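Local coordinates for EvdO1 (Micromonospora carbonacea, PDB 4XBZ), which probably acts as a non-haem, metal-dependent oxygenase that closes a ring oxidatively during the biosynthesis of an orthosomycin antibiotic, at residues A[65-70]-A[295-300]; A[304-309]-A[313-318]. All blocks are in the same frame, centred on the assembly; numbering follows the deposited sequence.

Contact 1 of 2, residues A[65-70]-A[295-300]; sequences TPQELA and EPQFGD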
loop_
_atom_site.group_PDB
_atom_site.type_symbol
_atom_site.label_atom_id
_atom_site.label_comp_id
_atom_site.label_asym_id
_atom_site.label_seq_id
_atom_site.Cartn_x
_atom_site.Cartn_y
_atom_site.Cartn_z
ATOM N N THR A 65 -20.529 2.817 -14.591
ATOM C CA THR A 65 -21.833 3.306 -15.043
ATOM C C THR A 65 -22.629 2.153 -15.662
ATOM O O THR A 65 -22.048 1.153 -16.097
ATOM C CB THR A 65 -21.722 4.439 -16.091
ATOM O OG1 THR A 65 -21.128 3.935 -17.296
ATOM C CG2 THR A 65 -20.920 5.599 -15.552
ATOM N N PRO A 66 -23.967 2.280 -15.696
ATOM C CA PRO A 66 -24.818 1.303 -16.394
ATOM C C PRO A 66 -24.406 1.063 -17.851
ATOM O O PRO A 66 -24.342 -0.091 -18.277
ATOM C CB PRO A 66 -26.210 1.940 -16.310
ATOM C CG PRO A 66 -26.175 2.671 -15.007
ATOM C CD PRO A 66 -24.768 3.237 -14.908
ATOM N N GLN A 67 -24.118 2.131 -18.590
ATOM C CA GLN A 67 -23.729 2.026 -20.003
ATOM C C GLN A 67 -22.432 1.243 -20.207
ATOM O O GLN A 67 -22.358 0.403 -21.106
ATOM C CB GLN A 67 -23.583 3.420 -20.627
ATOM C CG GLN A 67 -23.155 3.443 -22.099
ATOM C CD GLN A 67 -24.203 2.866 -23.054
ATOM O OE1 GLN A 67 -24.358 1.645 -23.181
ATOM N NE2 GLN A 67 -24.929 3.749 -23.731
ATOM N N GLU A 68 -21.413 1.517 -19.389
ATOM C CA GLU A 68 -20.153 0.790 -19.501
ATOM C C GLU A 68 -20.348 -0.672 -19.128
ATOM O O GLU A 68 -19.765 -1.559 -19.758
ATOM C CB GLU A 68 -19.043 1.414 -18.630
ATOM C CG GLU A 68 -17.695 0.667 -18.769
ATOM C CD GLU A 68 -16.466 1.482 -18.343
ATOM O OE1 GLU A 68 -16.581 2.380 -17.479
ATOM O OE2 GLU A 68 -15.374 1.220 -18.885
ATOM N N LEU A 69 -21.168 -0.930 -18.114
ATOM C CA LEU A 69 -21.439 -2.311 -17.710
ATOM C C LEU A 69 -21.999 -3.101 -18.885
ATOM O O LEU A 69 -21.554 -4.215 -19.168
ATOM C CB LEU A 69 -22.415 -2.362 -16.526
ATOM C CG LEU A 69 -23.017 -3.730 -16.177
ATOM C CD1 LEU A 69 -21.940 -4.737 -15.838
ATOM C CD2 LEU A 69 -24.015 -3.626 -15.032
ATOM N N ALA A 70 -22.965 -2.504 -19.582
ATOM C CA ALA A 70 -23.553 -3.143 -20.751
ATOM C C ALA A 70 -22.502 -3.339 -21.852
ATOM O O ALA A 70 -22.408 -4.426 -22.422
ATOM C CB ALA A 70 -24.740 -2.335 -21.270
ATOM N N GLU A 295 -12.501 8.576 -26.083
ATOM C CA GLU A 295 -13.810 7.966 -26.268
ATOM C C GLU A 295 -14.895 8.916 -25.786
ATOM O O GLU A 295 -14.953 9.245 -24.597
ATOM C CB GLU A 295 -13.905 6.642 -25.514
ATOM C CG GLU A 295 -15.238 5.935 -25.681
ATOM C CD GLU A 295 -15.423 5.347 -27.074
ATOM O OE1 GLU A 295 -14.425 5.242 -27.827
ATOM O OE2 GLU A 295 -16.569 4.979 -27.404
ATOM N N PRO A 296 -15.758 9.362 -26.713
ATOM C CA PRO A 296 -16.826 10.339 -26.457
ATOM C C PRO A 296 -17.623 10.023 -25.201
ATOM O O PRO A 296 -17.956 10.933 -24.435
ATOM C CB PRO A 296 -17.715 10.234 -27.708
ATOM C CG PRO A 296 -17.217 9.001 -28.459
ATOM C CD PRO A 296 -15.777 8.881 -28.104
ATOM N N GLN A 297 -17.902 8.739 -24.991
ATOM C CA GLN A 297 -18.640 8.276 -23.821
ATOM C C GLN A 297 -17.973 8.636 -22.475
ATOM O O GLN A 297 -18.644 8.683 -21.443
ATOM C CB GLN A 297 -18.828 6.758 -23.909
ATOM C CG GLN A 297 -19.768 6.182 -22.856
ATOM C CD GLN A 297 -19.738 4.660 -22.778
ATOM O OE1 GLN A 297 -20.111 4.079 -21.757
ATOM N NE2 GLN A 297 -19.300 4.009 -23.857
ATOM N N PHE A 298 -16.661 8.879 -22.476
ATOM C CA PHE A 298 -15.939 9.103 -21.220
ATOM C C PHE A 298 -15.293 10.484 -21.088
ATOM O O PHE A 298 -14.423 10.673 -20.242
ATOM C CB PHE A 298 -14.842 8.051 -21.034
ATOM C CG PHE A 298 -15.332 6.637 -21.068
ATOM C CD1 PHE A 298 -16.320 6.207 -20.194
ATOM C CD2 PHE A 298 -14.775 5.727 -21.951
ATOM C CE1 PHE A 298 -16.757 4.895 -20.221
ATOM C CE2 PHE A 298 -15.200 4.423 -21.982
ATOM C CZ PHE A 298 -16.188 4.002 -21.122
ATOM N N GLY A 299 -15.713 11.439 -21.916
ATOM C CA GLY A 299 -15.178 12.797 -21.873
ATOM C C GLY A 299 -15.265 13.525 -20.536
ATOM O O GLY A 299 -14.361 14.278 -20.179
ATOM N N ASP A 300 -16.344 13.305 -19.789
ATOM C CA ASP A 300 -16.523 13.957 -18.489
ATOM C C ASP A 300 -15.583 13.398 -17.419
ATOM O O ASP A 300 -15.510 13.928 -16.307
ATOM C CB ASP A 300 -17.977 13.821 -18.014
ATOM C CG ASP A 300 -18.845 15.006 -18.422
ATOM O OD1 ASP A 300 -18.469 16.161 -18.114
ATOM O OD2 ASP A 300 -19.906 14.781 -19.046
#
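Glu68 sets its carboxylate obliquely against CE1 and CZ of the Phe298 ring, and this is the tightly packed half of the contact. Its OE2 lies 3.7 Å from Phe298 CZ and its OE1 3.7 Å from Phe298 CE1, with the carboxylate and ring planes 38° apart. The extended chain of Glu68, whose CG stands opposite the backbone N (chi1 -179°), carries the acid across to the ring. Arg292 binds both groups, through a salt bridge to Glu68 and a cation-pi contact with Phe298, which probably compensates the buried negative charge. The solvent side is looser. There the outstretched Gln297 brings its OE1 to 3.1 Å from CG of Gln67, and no hydrogen bond joins the two segments; the amide of Gln297 instead bonds through NE2 to Asp71, one turn further along the helix. Thr65 provides the N-cap of this helix, its OG1 accepting from Glu68 N at 3.2 Å and so fixing the turn from which Glu68 sets out. The pairing joins the first turn of helix 66-86 to the loop that follows helix 275-293, while helix 116-121 packs on the buried side, Leu121 against Glu68 and Met120 against Phe298.

Contact 2 of 2, residues A[304-309]-A[313-318]; sequences FDYQPA and RHWVDR
Arg313 reaches across to the backbone of Pro308 and the amide of Gln307, and its chain can be followed outward atom by atom. CB lies over one face of the indole of Trp315, in its own segment. CG, set opposite the carbonyl carbon (chi1 -60°), is 3.9 Å from Pro308 CG, and CD passes 4.1 Å from Pro308 O. NE then donates to that oxygen at 2.9 Å, and NH2 joins it at 3.1 Å to Pro308 O, a side-on grip by two nitrogens on one carbonyl. Beyond, the guanidinium edge faces Gln307 OE1, whose modelled approach to NH2 is too short to be trusted in detail. The two segments form an irregular loop, without helix or strand, that packs through Tyr306 on Leu285 of helix 275-293 and on Ile140 of strand 139-147 in the double-stranded beta-helix. Pro308 fills the corner beside both rings: CD sits over the centre of the Tyr306 ring, while CG meets the indole edge 3.8 Å from Trp315 CZ3. An alanine here, without CG and CD, is likely to leave a gap over the Tyr306 ring and at the indole edge. Tyr306 and Trp315 themselves meet obliquely, planes at 40°, and Gln307 NE2 bonds Asp305 OD1 nearly straight (177°).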
loop_
_atom_site.group_PDB
_atom_site.type_symbol
_atom_site.label_atom_id
_atom_site.label_comp_id
_atom_site.label_asym_id
_atom_site.label_seq_id
_atom_site.Cartn_x
_atom_site.Cartn_y
_atom_site.Cartn_z
ATOM N N PHE A 304 -6.908 8.994 -15.427
ATOM C CA PHE A 304 -5.798 8.651 -14.541
ATOM C C PHE A 304 -4.453 9.210 -15.028
ATOM O O PHE A 304 -4.072 9.051 -16.196
ATOM C CB PHE A 304 -5.697 7.133 -14.362
ATOM C CG PHE A 304 -4.589 6.704 -13.431
ATOM C CD1 PHE A 304 -4.588 7.097 -12.097
ATOM C CD2 PHE A 304 -3.555 5.903 -13.885
ATOM C CE1 PHE A 304 -3.577 6.711 -11.242
ATOM C CE2 PHE A 304 -2.543 5.510 -13.028
ATOM C CZ PHE A 304 -2.555 5.911 -11.710
ATOM N N ASP A 305 -3.752 9.864 -14.106
ATOM C CA ASP A 305 -2.436 10.451 -14.348
ATOM C C ASP A 305 -1.344 9.507 -13.842
ATOM O O ASP A 305 -0.993 9.534 -12.655
ATOM C CB ASP A 305 -2.333 11.823 -13.652
ATOM C CG ASP A 305 -1.049 12.582 -14.006
ATOM O OD1 ASP A 305 -0.458 12.326 -15.077
ATOM O OD2 ASP A 305 -0.628 13.451 -13.212
ATOM N N TYR A 306 -0.809 8.678 -14.739
ATOM C CA TYR A 306 0.182 7.656 -14.367
ATOM C C TYR A 306 1.599 8.245 -14.226
ATOM O O TYR A 306 2.222 8.642 -15.205
ATOM C CB TYR A 306 0.173 6.525 -15.393
ATOM C CG TYR A 306 1.089 5.359 -15.078
ATOM C CD1 TYR A 306 1.087 4.736 -13.829
ATOM C CD2 TYR A 306 1.940 4.860 -16.048
ATOM C CE1 TYR A 306 1.940 3.643 -13.566
ATOM C CE2 TYR A 306 2.779 3.789 -15.808
ATOM C CZ TYR A 306 2.788 3.175 -14.583
ATOM O OH TYR A 306 3.651 2.101 -14.404
ATOM N N GLN A 307 2.104 8.280 -13.000
ATOM C CA GLN A 307 3.362 8.971 -12.702
ATOM C C GLN A 307 4.257 8.160 -11.769
ATOM O O GLN A 307 4.325 8.427 -10.583
ATOM C CB GLN A 307 3.088 10.349 -12.071
ATOM C CG GLN A 307 2.360 11.348 -12.988
ATOM C CD GLN A 307 3.188 11.753 -14.211
ATOM O OE1 GLN A 307 4.420 11.665 -14.203
ATOM N NE2 GLN A 307 2.508 12.186 -15.273
ATOM N N PRO A 308 4.936 7.145 -12.300
ATOM C CA PRO A 308 5.822 6.396 -11.409
ATOM C C PRO A 308 7.134 7.125 -11.175
ATOM O O PRO A 308 7.384 8.114 -11.847
ATOM C CB PRO A 308 6.047 5.086 -12.164
ATOM C CG PRO A 308 5.770 5.401 -13.560
ATOM C CD PRO A 308 4.740 6.471 -13.587
ATOM N N ALA A 309 7.946 6.656 -10.234
ATOM C CA ALA A 309 9.285 7.216 -10.045
ATOM C C ALA A 309 10.065 7.170 -11.360
ATOM O O ALA A 309 9.885 6.234 -12.140
ATOM C CB ALA A 309 10.028 6.470 -8.966
ATOM N N ARG A 313 10.328 4.590 -15.155
ATOM C CA ARG A 313 9.649 4.795 -16.421
ATOM C C ARG A 313 10.472 4.090 -17.487
ATOM O O ARG A 313 11.668 4.338 -17.632
ATOM C CB ARG A 313 9.466 6.275 -16.715
ATOM C CG ARG A 313 8.647 6.938 -15.637
ATOM C CD ARG A 313 8.766 8.442 -15.657
ATOM N NE ARG A 313 7.957 9.029 -14.592
ATOM C CZ ARG A 313 6.960 9.886 -14.787
ATOM N NH1 ARG A 313 6.653 10.292 -16.016
ATOM N NH2 ARG A 313 6.277 10.349 -13.747
ATOM N N HIS A 314 9.835 3.168 -18.195
ATOM C CA HIS A 314 10.520 2.309 -19.146
ATOM C C HIS A 314 9.742 2.217 -20.449
ATOM O O HIS A 314 10.092 1.453 -21.346
ATOM C CB HIS A 314 10.717 0.919 -18.551
ATOM C CG HIS A 314 11.660 0.888 -17.391
ATOM N ND1 HIS A 314 12.978 1.279 -17.494
ATOM C CD2 HIS A 314 11.479 0.508 -16.103
ATOM C CE1 HIS A 314 13.566 1.151 -16.318
ATOM N NE2 HIS A 314 12.678 0.681 -15.458
ATOM N N TRP A 315 8.696 3.022 -20.560
ATOM C CA TRP A 315 7.790 2.929 -21.690
ATOM C C TRP A 315 8.312 3.644 -22.924
ATOM O O TRP A 315 7.559 3.925 -23.853
ATOM C CB TRP A 315 6.424 3.482 -21.319
ATOM C CG TRP A 315 6.389 4.958 -20.986
ATOM C CD1 TRP A 315 6.514 6.003 -21.860
ATOM C CD2 TRP A 315 6.157 5.542 -19.698
ATOM N NE1 TRP A 315 6.394 7.193 -21.192
ATOM C CE2 TRP A 315 6.170 6.939 -19.864
ATOM C CE3 TRP A 315 5.938 5.017 -18.421
ATOM C CZ2 TRP A 315 5.977 7.818 -18.800
ATOM C CZ3 TRP A 315 5.747 5.886 -17.374
ATOM C CH2 TRP A 315 5.770 7.274 -17.567
ATOM N N VAL A 316 9.600 3.949 -22.928
ATOM C CA VAL A 316 10.238 4.459 -24.128
ATOM C C VAL A 316 11.399 3.542 -24.503
ATOM O O VAL A 316 12.029 3.727 -25.538
ATOM C CB VAL A 316 10.735 5.914 -23.938
ATOM C CG1 VAL A 316 9.591 6.808 -23.447
ATOM C CG2 VAL A 316 11.918 5.957 -22.973
ATOM N N ASP A 317 11.664 2.549 -23.653
ATOM C CA ASP A 317 12.788 1.618 -23.833
ATOM C C ASP A 317 12.657 0.751 -25.073
ATOM O O ASP A 317 13.650 0.242 -25.595
ATOM C CB ASP A 317 12.931 0.694 -22.626
ATOM C CG ASP A 317 13.471 1.400 -21.407
ATOM O OD1 ASP A 317 13.445 2.654 -21.376
ATOM O OD2 ASP A 317 13.914 0.690 -20.476
ATOM N N ARG A 318 11.423 0.551 -25.511
ATOM C CA ARG A 318 11.148 -0.279 -26.671
ATOM C C ARG A 318 10.364 0.571 -27.666
ATOM O O ARG A 318 9.777 1.592 -27.285
ATOM C CB ARG A 318 10.368 -1.553 -26.273
ATOM C CG ARG A 318 11.221 -2.833 -26.128
ATOM C CD ARG A 318 12.410 -2.627 -25.196
ATOM N NE ARG A 318 13.263 -3.808 -25.049
ATOM C CZ ARG A 318 14.493 -3.784 -24.524
ATOM N NH1 ARG A 318 15.025 -2.635 -24.104
ATOM N NH2 ARG A 318 15.198 -4.904 -24.422
#

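Overall arrangement
Contacts 1 and 2 illustrate how a C-terminal tail can be held both to the body of the fold and to itself. Both draw on the chain that follows helix 275-293: contact 1 ties its beginning, 295-300, to a helix more than two hundred residues earlier, whereas contact 2 brings 313-318 against 304-309, only a few residues before it. Their centres lie about 26 Å apart, and apart from adjoining in sequence they do not touch. Neither includes a ligand of the nickel ion, which is held by His160, Asp162 and His244. Their centres are about 18 Å and 22 Å from that of the chain, and contact 2 alone meets the second subunit, where Ala309 packs on its Tyr202.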